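Local coordinates for spike protein S1 (Bat coronavirus HKU9, PDB 5GYQ) that probably helps attach the virion to host cells, being the putative receptor-binding domain of the trimeric spike's S1 subunit, at residues 4-9 / 25-30; 68-73 / 109-114. All coordinates share one frame; numbering follows the deposited sequence.

In the fold
From the N terminus, 4-9 runs alongside the core sheet before helix 10-14; the chain turns back through strand 23-27 to Cys30, at the start of strand 30-32, where the Cys6-Cys30 disulfide of contact 1 closes the first loop. After strand 43-49, at the other sheet edge, the chain reaches 63-71, which pairs antiparallel with 23-27 and begins contact 2. Beyond helices 73-81 and 86-90, residues 109-114 close a second loop. The loops run in series, neither nested nor crossed, the contact centres about 26 Å apart on opposite sides of the chain's centre. Contact 1 joins the N-terminal segment to edge strand 23-27 and the start of strand 30-32; contact 2 joins the sheet to its glycan-bearing end.

Contact 1. Residues 4-9 / 25-30; sequences SYCTPP and YMLYDC
Cys6 and Cys30 are joined covalently, SG to SG at 2.0 Å with a chi3 of -99°, the one bond between 4-9 and 25-30 and a disulfide of this receptor-binding domain. Cys6 turns its sulfur beside its own backbone N, anti to the carbonyl carbon, whereas Cys30 holds SG between backbone N and carbonyl carbon. The two backbones run roughly against each other, their end-to-end directions 155° apart.

Apolar packing continues from the disulfide. One methyl of Leu27, CD2, lies 3.9 Å from CB of Cys6 and about as near to its sulfur, packing against both atoms. Further along, Pro9 sets CB over the centre of the Tyr25 ring, 4.0 Å from the centroid and only 11° off the ring normal, which defines a CH-pi contact on the face rather than at the edge.

Asp29 OD2 is hydrogen-bonded to Gln3 NE2, and the backbones of Ser4 and Cys6 bond to Val31. Strand 4-5 thereby flanks strand 30-32 in a small parallel sheet, while strand 23-27 is an edge of the antiparallel core, where Leu27 and Pro9, the latter at the N-cap of helix 10-14, both reach Leu66 of strand 63-71.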
loop_
_atom_site.group_PDB
_atom_site.type_symbol
_atom_site.label_atom_id
_atom_site.label_comp_id
_atom_site.label_asym_id
_atom_site.label_seq_id
_atom_site.Cartn_x
_atom_site.Cartn_y
_atom_site.Cartn_z
ATOM N N SER A 4 15.788 -11.617 13.342
ATOM C CA SER A 4 16.256 -10.264 13.084
ATOM C C SER A 4 15.078 -9.296 13.097
ATOM O O SER A 4 13.925 -9.717 13.149
ATOM C CB SER A 4 16.986 -10.197 11.741
ATOM O OG SER A 4 16.118 -10.543 10.675
ATOM N N TYR A 5 15.371 -8.000 13.058
ATOM C CA TYR A 5 14.334 -6.975 12.966
ATOM C C TYR A 5 14.161 -6.499 11.527
ATOM O O TYR A 5 15.133 -6.137 10.868
ATOM C CB TYR A 5 14.668 -5.779 13.859
ATOM C CG TYR A 5 14.172 -5.883 15.285
ATOM C CD1 TYR A 5 13.098 -5.115 15.722
ATOM C CD2 TYR A 5 14.783 -6.733 16.196
ATOM C CE1 TYR A 5 12.645 -5.195 17.025
ATOM C CE2 TYR A 5 14.333 -6.822 17.503
ATOM C CZ TYR A 5 13.264 -6.052 17.911
ATOM O OH TYR A 5 12.813 -6.136 19.208
ATOM N N CYS A 6 12.925 -6.497 11.042
ATOM C CA CYS A 6 12.635 -5.914 9.738
ATOM C C CYS A 6 12.673 -4.393 9.819
ATOM O O CYS A 6 12.151 -3.797 10.760
ATOM C CB CYS A 6 11.278 -6.384 9.215
ATOM S SG CYS A 6 11.310 -8.026 8.461
ATOM N N THR A 7 13.306 -3.776 8.828
ATOM C CA THR A 7 13.392 -2.323 8.751
ATOM C C THR A 7 12.118 -1.733 8.155
ATOM O O THR A 7 11.749 -2.066 7.031
ATOM C CB THR A 7 14.596 -1.877 7.898
ATOM O OG1 THR A 7 15.806 -2.398 8.460
ATOM C CG2 THR A 7 14.678 -0.359 7.842
ATOM N N PRO A 8 11.440 -0.858 8.911
ATOM C CA PRO A 8 10.239 -0.175 8.420
ATOM C C PRO A 8 10.588 0.822 7.321
ATOM O O PRO A 8 11.667 1.406 7.363
ATOM C CB PRO A 8 9.699 0.543 9.666
ATOM C CG PRO A 8 10.413 -0.082 10.832
ATOM C CD PRO A 8 11.746 -0.496 10.304
ATOM N N PRO A 9 9.686 1.010 6.347
ATOM C CA PRO A 9 9.932 1.909 5.214
ATOM C C PRO A 9 9.613 3.374 5.528
ATOM O O PRO A 9 8.712 3.945 4.916
ATOM C CB PRO A 9 8.991 1.362 4.140
ATOM C CG PRO A 9 7.842 0.817 4.913
ATOM C CD PRO A 9 8.417 0.274 6.201
ATOM N N TYR A 25 7.281 -3.909 -0.118
ATOM C CA TYR A 25 8.269 -4.353 0.857
ATOM C C TYR A 25 7.796 -5.652 1.495
ATOM O O TYR A 25 6.694 -5.723 2.039
ATOM C CB TYR A 25 8.507 -3.280 1.922
ATOM C CG TYR A 25 8.919 -1.946 1.342
ATOM C CD1 TYR A 25 10.258 -1.633 1.154
ATOM C CD2 TYR A 25 7.967 -1.005 0.968
ATOM C CE1 TYR A 25 10.639 -0.416 0.614
ATOM C CE2 TYR A 25 8.336 0.210 0.429
ATOM C CZ TYR A 25 9.671 0.501 0.254
ATOM O OH TYR A 25 10.038 1.713 -0.283
ATOM N N MET A 26 8.624 -6.686 1.414
ATOM C CA MET A 26 8.250 -7.988 1.943
ATOM C C MET A 26 8.901 -8.253 3.297
ATOM O O MET A 26 10.116 -8.146 3.450
ATOM C CB MET A 26 8.615 -9.086 0.946
ATOM C CG MET A 26 7.801 -9.036 -0.338
ATOM S SD MET A 26 8.317 -10.264 -1.554
ATOM C CE MET A 26 7.009 -10.108 -2.770
ATOM N N LEU A 27 8.065 -8.589 4.275
ATOM C CA LEU A 27 8.494 -8.902 5.632
ATOM C C LEU A 27 8.299 -10.385 5.918
ATOM O O LEU A 27 7.179 -10.908 5.826
ATOM C CB LEU A 27 7.715 -8.076 6.656
ATOM C CG LEU A 27 7.501 -6.594 6.354
ATOM C CD1 LEU A 27 6.702 -5.943 7.471
ATOM C CD2 LEU A 27 8.829 -5.887 6.157
ATOM N N TYR A 28 9.395 -11.048 6.276
ATOM C CA TYR A 28 9.400 -12.488 6.496
ATOM C C TYR A 28 10.435 -12.882 7.548
ATOM O O TYR A 28 11.566 -12.395 7.519
ATOM C CB TYR A 28 9.680 -13.219 5.180
ATOM C CG TYR A 28 9.722 -14.722 5.304
ATOM C CD1 TYR A 28 10.930 -15.395 5.434
ATOM C CD2 TYR A 28 8.552 -15.471 5.294
ATOM C CE1 TYR A 28 10.971 -16.771 5.550
ATOM C CE2 TYR A 28 8.585 -16.848 5.411
ATOM C CZ TYR A 28 9.797 -17.492 5.538
ATOM O OH TYR A 28 9.838 -18.862 5.654
ATOM N N ASP A 29 10.036 -13.758 8.471
ATOM C CA ASP A 29 10.925 -14.291 9.508
ATOM C C ASP A 29 11.633 -13.177 10.278
ATOM O O ASP A 29 12.861 -13.094 10.274
ATOM C CB ASP A 29 11.953 -15.242 8.882
ATOM C CG ASP A 29 12.711 -16.064 9.917
ATOM O OD1 ASP A 29 13.776 -16.620 9.567
ATOM O OD2 ASP A 29 12.250 -16.157 11.074
ATOM N N CYS A 30 10.855 -12.323 10.938
ATOM C CA CYS A 30 11.425 -11.157 11.605
ATOM C C CYS A 30 10.504 -10.502 12.634
ATOM O O CYS A 30 9.305 -10.799 12.720
ATOM C CB CYS A 30 11.820 -10.105 10.565
ATOM S SG CYS A 30 10.405 -9.334 9.731
#

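Contact 2. Residues 68-73 / 109-114; sequences VMRINE and STAPYA. With NAG (2-acetamido-2-deoxy-beta-D-glucopyranose), chain B.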
loop_
_atom_site.group_PDB
_atom_site.type_symbol
_atom_site.label_atom_id
_atom_site.label_comp_id
_atom_site.label_asym_id
_atom_site.label_seq_id
_atom_site.Cartn_x
_atom_site.Cartn_y
_atom_site.Cartn_z
ATOM N N VAL A 68 3.098 0.532 -0.881
ATOM C CA VAL A 68 2.976 1.949 -0.569
ATOM C C VAL A 68 2.870 2.796 -1.831
ATOM O O VAL A 68 3.614 2.592 -2.807
ATOM C CB VAL A 68 4.166 2.429 0.277
ATOM C CG1 VAL A 68 4.033 3.905 0.601
ATOM C CG2 VAL A 68 4.256 1.613 1.563
ATOM N N MET A 69 1.926 3.733 -1.804
ATOM C CA MET A 69 1.728 4.658 -2.917
ATOM C C MET A 69 0.896 5.845 -2.465
ATOM O O MET A 69 0.515 5.928 -1.304
ATOM C CB MET A 69 1.040 3.953 -4.087
ATOM C CG MET A 69 -0.417 3.598 -3.813
ATOM S SD MET A 69 -0.877 1.978 -4.465
ATOM C CE MET A 69 -0.136 0.903 -3.239
ATOM N N ARG A 70 0.610 6.762 -3.381
ATOM C CA ARG A 70 -0.308 7.851 -3.090
ATOM C C ARG A 70 -1.604 7.641 -3.864
ATOM O O ARG A 70 -1.622 6.932 -4.870
ATOM C CB ARG A 70 0.321 9.206 -3.429
ATOM C CG ARG A 70 0.734 9.388 -4.878
ATOM C CD ARG A 70 1.436 10.726 -5.061
ATOM N NE ARG A 70 2.576 10.855 -4.157
ATOM C CZ ARG A 70 2.936 11.983 -3.552
ATOM N NH1 ARG A 70 2.243 13.097 -3.750
ATOM N NH2 ARG A 70 3.989 11.996 -2.743
ATOM N N ILE A 71 -2.685 8.255 -3.394
ATOM C CA ILE A 71 -4.008 7.983 -3.949
ATOM C C ILE A 71 -4.963 9.126 -3.608
ATOM O O ILE A 71 -4.925 9.645 -2.497
ATOM C CB ILE A 71 -4.551 6.625 -3.410
ATOM C CG1 ILE A 71 -5.841 6.206 -4.112
ATOM C CG2 ILE A 71 -4.740 6.667 -1.895
ATOM C CD1 ILE A 71 -6.298 4.799 -3.729
ATOM N N ASN A 72 -5.808 9.546 -4.548
ATOM C CA ASN A 72 -6.729 10.628 -4.215
ATOM C C ASN A 72 -8.090 10.074 -3.801
ATOM O O ASN A 72 -8.314 8.862 -3.863
ATOM C CB ASN A 72 -6.832 11.656 -5.365
ATOM C CG ASN A 72 -7.668 11.191 -6.561
ATOM O OD1 ASN A 72 -8.241 10.103 -6.587
ATOM N ND2 ASN A 72 -7.737 12.063 -7.571
ATOM N N GLU A 73 -8.982 10.959 -3.360
ATOM C CA GLU A 73 -10.230 10.553 -2.711
ATOM C C GLU A 73 -11.128 9.667 -3.579
ATOM O O GLU A 73 -11.676 8.681 -3.092
ATOM C CB GLU A 73 -11.012 11.789 -2.265
ATOM C CG GLU A 73 -12.320 11.471 -1.540
ATOM C CD GLU A 73 -12.118 10.980 -0.111
ATOM O OE1 GLU A 73 -13.089 10.470 0.487
ATOM O OE2 GLU A 73 -10.997 11.107 0.423
ATOM N N SER A 109 -1.034 17.259 0.961
ATOM C CA SER A 109 -0.334 17.631 -0.258
ATOM C C SER A 109 -1.211 17.487 -1.495
ATOM O O SER A 109 -1.769 16.420 -1.752
ATOM C CB SER A 109 0.928 16.779 -0.418
ATOM O OG SER A 109 1.552 17.010 -1.670
ATOM N N THR A 110 -1.339 18.574 -2.249
ATOM C CA THR A 110 -1.931 18.515 -3.580
ATOM C C THR A 110 -0.809 18.687 -4.596
ATOM O O THR A 110 -0.153 19.728 -4.640
ATOM C CB THR A 110 -3.018 19.585 -3.795
ATOM O OG1 THR A 110 -2.467 20.695 -4.512
ATOM C CG2 THR A 110 -3.586 20.057 -2.466
ATOM N N ALA A 111 -0.589 17.659 -5.406
ATOM C CA ALA A 111 0.614 17.595 -6.231
ATOM C C ALA A 111 0.341 16.879 -7.551
ATOM O O ALA A 111 -0.776 16.394 -7.765
ATOM C CB ALA A 111 1.734 16.897 -5.455
ATOM N N PRO A 112 1.345 16.836 -8.451
ATOM C CA PRO A 112 1.235 15.939 -9.602
ATOM C C PRO A 112 0.829 14.531 -9.185
ATOM O O PRO A 112 1.406 13.958 -8.261
ATOM C CB PRO A 112 2.645 15.962 -10.190
ATOM C CG PRO A 112 3.119 17.344 -9.910
ATOM C CD PRO A 112 2.498 17.749 -8.589
ATOM N N TYR A 113 -0.176 14.000 -9.867
ATOM C CA TYR A 113 -0.753 12.710 -9.533
ATOM C C TYR A 113 -0.649 11.823 -10.763
ATOM O O TYR A 113 -1.459 11.931 -11.686
ATOM C CB TYR A 113 -2.203 12.894 -9.077
ATOM C CG TYR A 113 -2.907 11.660 -8.554
ATOM C CD1 TYR A 113 -2.260 10.757 -7.718
ATOM C CD2 TYR A 113 -4.238 11.424 -8.868
ATOM C CE1 TYR A 113 -2.920 9.635 -7.231
ATOM C CE2 TYR A 113 -4.903 10.315 -8.386
ATOM C CZ TYR A 113 -4.240 9.422 -7.571
ATOM O OH TYR A 113 -4.909 8.318 -7.096
ATOM N N ALA A 114 0.369 10.969 -10.790
ATOM C CA ALA A 114 0.682 10.195 -11.988
ATOM C C ALA A 114 -0.066 8.870 -12.011
ATOM O O ALA A 114 0.328 7.909 -11.348
ATOM C CB ALA A 114 2.179 9.959 -12.090
HETATM C C1 NAG B . -8.471 11.851 -8.789
HETATM C C2 NAG B . -9.535 12.903 -9.004
HETATM C C3 NAG B . -10.398 12.524 -10.199
HETATM C C4 NAG B . -9.525 12.301 -11.432
HETATM C C5 NAG B . -8.336 11.383 -11.126
HETATM C C6 NAG B . -7.313 11.371 -12.239
HETATM C C7 NAG B . -10.204 14.147 -7.001
HETATM C C8 NAG B . -11.119 14.195 -5.815
HETATM N N2 NAG B . -10.348 13.092 -7.814
HETATM O O3 NAG B . -11.327 13.575 -10.424
HETATM O O4 NAG B . -10.266 11.640 -12.455
HETATM O O5 NAG B . -7.640 11.785 -9.934
HETATM O O6 NAG B . -6.260 10.456 -11.971
HETATM O O7 NAG B . -9.368 15.020 -7.217
HETATM O O HOH W 1 0.239 13.808 -5.844
#
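Tyr113 swings CG anti to its backbone N (chi1 -174°), sending its ring toward residues 70-72, while Asn72 holds CG between its backbone N and carbonyl carbon (chi1 76°), bringing its amide beside that ring. The site is the N-cap of helix 73-81, where the chain passes from core strand 63-71 of the five-stranded antiparallel sheet of the receptor-binding domain into the helix, and it carries an N-linked glycan.

The backbone N-H of Asn72 donates to Tyr113 OH at 3.0 Å, with an N-H...O angle of 153°. The same hydroxyl is hydrogen-bonded to His75 ND1, so two bonds fix the end of the ring. Along the ring, CE2 of Tyr113 comes within 3.4 Å of CG of Asn72, and the backbone carbonyl O of Arg70 sits at the ring edge, in its plane, 3.8 Å from CE1. Ile71 runs side by side with Tyr113, pointing the same way.

Arg70 extends its guanidinium toward Ser109 and Ala111. A water in the guanidinium plane accepts from Arg70 NH1 and donates to Pro112 O at 2.7 Å, bridging the segments. The guanidinium's other nitrogens are held by Asp15, in a salt bridge through NH2, and by Pro16 O through NE.

Asn72 OD1 caps the helix at His75 N, and ND2, hydrogen-bonded to Ser146 OG, is covalently joined to the sugar C1 at 1.4 Å; the sugar's ring oxygen O5 then lies in plane at the Tyr113 edge, 3.5 Å from CE2.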